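Long-range contact in glucoamylase (Thermoanaerobacterium thermosaccharolyticum, PDB 1LF6), which hydrolyses terminal alpha-1,4-linked glucose units successively from the non-reducing ends of glucans, probably releasing beta-D-glucose: residues W196-I209 with K221-E235. Residues are numbered along the deposited sequence; the frame is centred on the assembly and turned at random.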
loop_
_atom_site.group_PDB
_atom_site.type_symbol
_atom_site.label_atom_id
_atom_site.label_comp_id
_atom_site.label_asym_id
_atom_site.label_seq_id
_atom_site.Cartn_x
_atom_site.Cartn_y
_atom_site.Cartn_z
ATOM N N TRP A 196 33.165 10.266 1.109
ATOM C CA TRP A 196 33.110 9.953 -0.317
ATOM C C TRP A 196 34.474 10.099 -0.979
ATOM O O TRP A 196 35.284 10.934 -0.576
ATOM C CB TRP A 196 32.120 10.878 -1.031
ATOM C CG TRP A 196 30.837 11.084 -0.294
ATOM C CD1 TRP A 196 30.468 12.187 0.424
ATOM C CD2 TRP A 196 29.753 10.157 -0.188
ATOM N NE1 TRP A 196 29.221 12.006 0.968
ATOM C CE2 TRP A 196 28.758 10.767 0.610
ATOM C CE3 TRP A 196 29.523 8.869 -0.687
ATOM C CZ2 TRP A 196 27.551 10.131 0.918
ATOM C CZ3 TRP A 196 28.322 8.237 -0.380
ATOM C CH2 TRP A 196 27.352 8.872 0.416
ATOM N N LYS A 197 34.717 9.286 -1.999
ATOM C CA LYS A 197 35.968 9.344 -2.738
ATOM C C LYS A 197 35.803 10.426 -3.798
ATOM O O LYS A 197 36.761 10.828 -4.457
ATOM C CB LYS A 197 36.249 7.999 -3.409
ATOM C CG LYS A 197 37.562 7.954 -4.171
ATOM C CD LYS A 197 37.845 6.566 -4.726
ATOM C CE LYS A 197 39.208 6.518 -5.405
ATOM N NZ LYS A 197 39.539 5.148 -5.888
ATOM N N GLY A 198 34.567 10.891 -3.949
ATOM C CA GLY A 198 34.252 11.921 -4.924
ATOM C C GLY A 198 32.745 12.065 -5.053
ATOM O O GLY A 198 32.006 11.118 -4.777
ATOM N N TYR A 199 32.285 13.243 -5.466
ATOM C CA TYR A 199 30.857 13.491 -5.617
ATOM C C TYR A 199 30.537 14.309 -6.863
ATOM O O TYR A 199 31.423 14.918 -7.464
ATOM C CB TYR A 199 30.323 14.214 -4.378
ATOM C CG TYR A 199 31.062 15.497 -4.053
ATOM C CD1 TYR A 199 30.922 16.631 -4.855
ATOM C CD2 TYR A 199 31.922 15.567 -2.959
ATOM C CE1 TYR A 199 31.622 17.804 -4.575
ATOM C CE2 TYR A 199 32.627 16.732 -2.669
ATOM C CZ TYR A 199 32.476 17.847 -3.479
ATOM O OH TYR A 199 33.181 18.999 -3.195
ATOM N N SER A 200 29.261 14.318 -7.240
ATOM C CA SER A 200 28.805 15.068 -8.406
ATOM C C SER A 200 27.283 15.104 -8.479
ATOM O O SER A 200 26.614 14.073 -8.378
ATOM C CB SER A 200 29.360 14.452 -9.693
ATOM O OG SER A 200 28.979 15.217 -10.823
ATOM N N ILE A 201 26.742 16.302 -8.653
ATOM C CA ILE A 201 25.303 16.490 -8.760
ATOM C C ILE A 201 25.009 16.907 -10.197
ATOM O O ILE A 201 25.260 18.051 -10.585
ATOM C CB ILE A 201 24.825 17.583 -7.790
ATOM C CG1 ILE A 201 25.276 17.231 -6.369
ATOM C CG2 ILE A 201 23.307 17.716 -7.854
ATOM C CD1 ILE A 201 25.038 18.319 -5.353
ATOM N N GLY A 202 24.494 15.971 -10.989
ATOM C CA GLY A 202 24.202 16.264 -12.380
ATOM C C GLY A 202 22.738 16.149 -12.763
ATOM O O GLY A 202 21.898 15.770 -11.951
ATOM N N TYR A 203 22.439 16.478 -14.015
ATOM C CA TYR A 203 21.079 16.425 -14.530
ATOM C C TYR A 203 20.754 15.079 -15.156
ATOM O O TYR A 203 21.544 14.538 -15.931
ATOM C CB TYR A 203 20.875 17.550 -15.543
ATOM C CG TYR A 203 20.905 18.908 -14.895
ATOM C CD1 TYR A 203 19.914 19.285 -13.989
ATOM C CD2 TYR A 203 21.941 19.808 -15.152
ATOM C CE1 TYR A 203 19.951 20.516 -13.355
ATOM C CE2 TYR A 203 21.985 21.047 -14.520
ATOM C CZ TYR A 203 20.988 21.393 -13.622
ATOM O OH TYR A 203 21.026 22.604 -12.976
ATOM N N TYR A 204 19.583 14.549 -14.812
ATOM C CA TYR A 204 19.129 13.249 -15.304
ATOM C C TYR A 204 19.201 13.108 -16.823
ATOM O O TYR A 204 18.629 13.910 -17.562
ATOM C CB TYR A 204 17.696 12.984 -14.819
ATOM C CG TYR A 204 17.142 11.636 -15.222
ATOM C CD1 TYR A 204 17.867 10.467 -14.997
ATOM C CD2 TYR A 204 15.888 11.527 -15.823
ATOM C CE1 TYR A 204 17.360 9.221 -15.360
ATOM C CE2 TYR A 204 15.369 10.285 -16.192
ATOM C CZ TYR A 204 16.113 9.136 -15.957
ATOM O OH TYR A 204 15.614 7.906 -16.318
ATOM N N LYS A 205 19.905 12.069 -17.270
ATOM C CA LYS A 205 20.088 11.768 -18.688
ATOM C C LYS A 205 20.891 12.813 -19.457
ATOM O O LYS A 205 20.905 12.813 -20.689
ATOM C CB LYS A 205 18.733 11.553 -19.372
ATOM C CG LYS A 205 18.075 10.232 -19.010
ATOM C CD LYS A 205 16.773 10.021 -19.765
ATOM C CE LYS A 205 16.153 8.675 -19.420
ATOM N NZ LYS A 205 14.848 8.456 -20.107
ATOM N N VAL A 206 21.565 13.698 -18.732
ATOM C CA VAL A 206 22.382 14.732 -19.359
ATOM C C VAL A 206 23.835 14.549 -18.934
ATOM O O VAL A 206 24.678 14.147 -19.735
ATOM C CB VAL A 206 21.913 16.144 -18.954
ATOM C CG1 VAL A 206 22.748 17.193 -19.672
ATOM C CG2 VAL A 206 20.441 16.319 -19.292
ATOM N N ASN A 207 24.119 14.846 -17.671
ATOM C CA ASN A 207 25.465 14.693 -17.134
ATOM C C ASN A 207 25.433 14.110 -15.725
ATOM O O ASN A 207 26.261 14.453 -14.879
ATOM C CB ASN A 207 26.202 16.035 -17.130
ATOM C CG ASN A 207 25.360 17.165 -16.573
ATOM O OD1 ASN A 207 24.720 17.027 -15.528
ATOM N ND2 ASN A 207 25.365 18.297 -17.265
ATOM N N ASP A 208 24.469 13.230 -15.483
ATOM C CA ASP A 208 24.329 12.577 -14.188
ATOM C C ASP A 208 25.377 11.475 -14.068
ATOM O O ASP A 208 25.991 11.077 -15.059
ATOM C CB ASP A 208 22.929 11.977 -14.042
ATOM C CG ASP A 208 22.550 11.093 -15.215
ATOM O OD1 ASP A 208 22.120 9.950 -14.979
ATOM O OD2 ASP A 208 22.675 11.549 -16.371
ATOM N N ILE A 209 25.565 10.976 -12.853
ATOM C CA ILE A 209 26.551 9.935 -12.592
ATOM C C ILE A 209 26.392 8.726 -13.528
ATOM O O ILE A 209 27.379 8.209 -14.053
ATOM C CB ILE A 209 26.480 9.497 -11.093
ATOM C CG1 ILE A 209 27.875 9.108 -10.584
ATOM C CG2 ILE A 209 25.481 8.371 -10.909
ATOM C CD1 ILE A 209 28.499 7.919 -11.268
ATOM N N LYS A 221 32.887 14.241 -14.156
ATOM C CA LYS A 221 32.376 15.501 -13.641
ATOM C C LYS A 221 32.230 15.446 -12.126
ATOM O O LYS A 221 31.982 14.388 -11.552
ATOM C CB LYS A 221 31.024 15.836 -14.277
ATOM C CG LYS A 221 31.077 16.152 -15.772
ATOM C CD LYS A 221 31.287 14.905 -16.615
ATOM C CE LYS A 221 31.167 15.217 -18.102
ATOM N NZ LYS A 221 31.211 13.980 -18.932
ATOM N N HIS A 222 32.389 16.595 -11.484
ATOM C CA HIS A 222 32.275 16.681 -10.036
ATOM C C HIS A 222 31.508 17.932 -9.635
ATOM O O HIS A 222 31.961 18.720 -8.801
ATOM C CB HIS A 222 33.667 16.685 -9.399
ATOM C CG HIS A 222 34.383 15.374 -9.518
ATOM N ND1 HIS A 222 33.993 14.248 -8.825
ATOM C CD2 HIS A 222 35.441 15.000 -10.277
ATOM C CE1 HIS A 222 34.779 13.237 -9.151
ATOM N NE2 HIS A 222 35.665 13.667 -10.031
ATOM N N TYR A 223 30.333 18.100 -10.230
ATOM C CA TYR A 223 29.487 19.253 -9.955
ATOM C C TYR A 223 29.018 19.246 -8.507
ATOM O O TYR A 223 28.778 18.186 -7.932
ATOM C CB TYR A 223 28.274 19.236 -10.883
ATOM C CG TYR A 223 28.622 19.172 -12.352
ATOM C CD1 TYR A 223 29.439 20.139 -12.939
ATOM C CD2 TYR A 223 28.101 18.167 -13.165
ATOM C CE1 TYR A 223 29.723 20.107 -14.300
ATOM C CE2 TYR A 223 28.378 18.127 -14.524
ATOM C CZ TYR A 223 29.186 19.101 -15.086
ATOM O OH TYR A 223 29.444 19.076 -16.439
ATOM N N ASP A 224 28.889 20.430 -7.919
ATOM C CA ASP A 224 28.437 20.534 -6.538
ATOM C C ASP A 224 27.191 21.401 -6.433
ATOM O O ASP A 224 26.842 21.877 -5.352
ATOM C CB ASP A 224 29.556 21.094 -5.643
ATOM C CG ASP A 224 29.980 22.509 -6.026
ATOM O OD1 ASP A 224 30.997 22.984 -5.477
ATOM O OD2 ASP A 224 29.305 23.152 -6.859
ATOM N N SER A 225 26.514 21.587 -7.562
ATOM C CA SER A 225 25.305 22.401 -7.609
ATOM C C SER A 225 24.484 22.099 -8.862
ATOM O O SER A 225 25.034 21.898 -9.944
ATOM C CB SER A 225 25.684 23.885 -7.583
ATOM O OG SER A 225 24.545 24.718 -7.690
ATOM N N ALA A 226 23.162 22.063 -8.705
ATOM C CA ALA A 226 22.254 21.789 -9.818
ATOM C C ALA A 226 20.804 21.926 -9.360
ATOM O O ALA A 226 20.515 21.827 -8.163
ATOM C CB ALA A 226 22.501 20.385 -10.365
ATOM N N ARG A 227 19.898 22.167 -10.306
ATOM C CA ARG A 227 18.478 22.301 -9.982
ATOM C C ARG A 227 17.588 21.826 -11.122
ATOM O O ARG A 227 17.654 22.345 -12.235
ATOM C CB ARG A 227 18.130 23.749 -9.623
ATOM C CG ARG A 227 16.683 23.920 -9.187
ATOM C CD ARG A 227 16.457 25.222 -8.453
ATOM N NE ARG A 227 16.716 26.377 -9.298
ATOM C CZ ARG A 227 16.652 27.635 -8.877
ATOM N NH1 ARG A 227 16.334 27.894 -7.615
ATOM N NH2 ARG A 227 16.904 28.632 -9.716
ATOM N N GLY A 228 16.755 20.835 -10.821
ATOM C CA GLY A 228 15.848 20.265 -11.802
ATOM C C GLY A 228 15.741 18.778 -11.520
ATOM O O GLY A 228 15.671 18.374 -10.354
ATOM N N ASN A 229 15.704 17.964 -12.571
ATOM C CA ASN A 229 15.658 16.517 -12.392
ATOM C C ASN A 229 17.111 16.099 -12.220
ATOM O O ASN A 229 17.812 15.810 -13.187
ATOM C CB ASN A 229 15.044 15.820 -13.609
ATOM C CG ASN A 229 13.527 15.771 -13.547
ATOM O OD1 ASN A 229 12.846 16.742 -13.860
ATOM N ND2 ASN A 229 12.992 14.631 -13.119
ATOM N N ILE A 230 17.556 16.079 -10.973
ATOM C CA ILE A 230 18.939 15.762 -10.670
ATOM C C ILE A 230 19.191 14.381 -10.083
ATOM O O ILE A 230 18.271 13.674 -9.679
ATOM C CB ILE A 230 19.511 16.799 -9.700
ATOM C CG1 ILE A 230 18.778 16.712 -8.360
ATOM C CG2 ILE A 230 19.343 18.197 -10.286
ATOM C CD1 ILE A 230 19.323 17.641 -7.290
ATOM N N ILE A 231 20.468 14.017 -10.047
ATOM C CA ILE A 231 20.919 12.749 -9.494
ATOM C C ILE A 231 22.201 13.041 -8.712
ATOM O O ILE A 231 23.192 13.521 -9.271
ATOM C CB ILE A 231 21.207 11.733 -10.609
ATOM C CG1 ILE A 231 19.922 11.472 -11.400
ATOM C CG2 ILE A 231 21.760 10.440 -10.010
ATOM C CD1 ILE A 231 20.097 10.534 -12.554
ATOM N N GLU A 232 22.168 12.786 -7.413
ATOM C CA GLU A 232 23.330 13.030 -6.581
ATOM C C GLU A 232 24.164 11.759 -6.511
ATOM O O GLU A 232 23.809 10.806 -5.821
ATOM C CB GLU A 232 22.878 13.506 -5.195
ATOM C CG GLU A 232 22.061 14.788 -5.297
ATOM C CD GLU A 232 21.856 15.503 -3.978
ATOM O OE1 GLU A 232 21.643 16.737 -4.015
ATOM O OE2 GLU A 232 21.897 14.848 -2.910
ATOM N N GLY A 233 25.257 11.750 -7.271
ATOM C CA GLY A 233 26.134 10.595 -7.323
ATOM C C GLY A 233 27.403 10.753 -6.509
ATOM O O GLY A 233 27.845 11.868 -6.228
ATOM N N ALA A 234 27.985 9.624 -6.122
ATOM C CA ALA A 234 29.208 9.629 -5.336
ATOM C C ALA A 234 29.916 8.294 -5.476
ATOM O O ALA A 234 29.278 7.255 -5.648
ATOM C CB ALA A 234 28.891 9.903 -3.868
ATOM N N GLU A 235 31.240 8.331 -5.420
ATOM C CA GLU A 235 32.031 7.118 -5.515
ATOM C C GLU A 235 32.431 6.688 -4.110
ATOM O O GLU A 235 32.730 7.519 -3.249
ATOM C CB GLU A 235 33.277 7.352 -6.376
ATOM C CG GLU A 235 34.278 6.199 -6.362
ATOM C CD GLU A 235 35.318 6.318 -7.463
ATOM O OE1 GLU A 235 35.782 7.449 -7.723
ATOM O OE2 GLU A 235 35.675 5.280 -8.064
HETATM O O HOH W 1 38.410 5.389 -8.201
HETATM O O HOH W 2 32.887 21.330 -5.012
HETATM O O HOH W 3 23.509 23.967 -11.990
#
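Ser200 and Gly233 exchange two backbone hydrogen bonds, as do Gly202 and Ile231, which identifies strand 198-203 as the antiparallel neighbour of strand 230-235 in the N-terminal beta-sandwich domain. In the strand order of that sheet, 198-203 comes last within the chain. The axes of strands 198-203 and 230-235 run 161° apart. Along the other side of strand 198-203, residues 222-224 pass close by: Ile201 N donates to Tyr223 O at 2.9 Å, approaching from above the carbonyl plane, while His222 ND1 reaches Tyr199 O in the plane of the imidazole. Strand 225-228 then pairs with strand 166-173 of the other sheet, so the segment crosses to the other layer at 225-228 and returns at 230-235.

Tyr203 lies where the layers meet. Its CB is directed away from segment 221-235, but with CG anti to the carbonyl carbon (chi1 -68°) the ring swings back toward it. Tyr203 CD1 lies 3.9 Å from Ile230 CG2; CE1 comes against the backbone of Arg227 at the ring edge; CZ is 3.7 Å from Ala226 CB, whose methyl makes an off-centre CH-pi contact with the ring. Tyr203 OH finally accepts a hydrogen bond from Arg227 N at 2.9 Å, with a nearly straight N-H...O angle of 170°, and also donates to a water that bonds Ser225 O. A phenylalanine here would probably keep the ring packing but leave Arg227 N without this acceptor and the water without its donor.

On the face with Tyr199, Ile201 CG2 touches both Ala226 CB and Ile230 CD1, and Val170 of the second sheet also touches Ile201. At the solvent-facing end, Lys197 and Glu235 extend side by side, and one water bridges them, accepting from Lys197 NZ at 2.6 Å and donating to Glu235 OE2 at 2.7 Å.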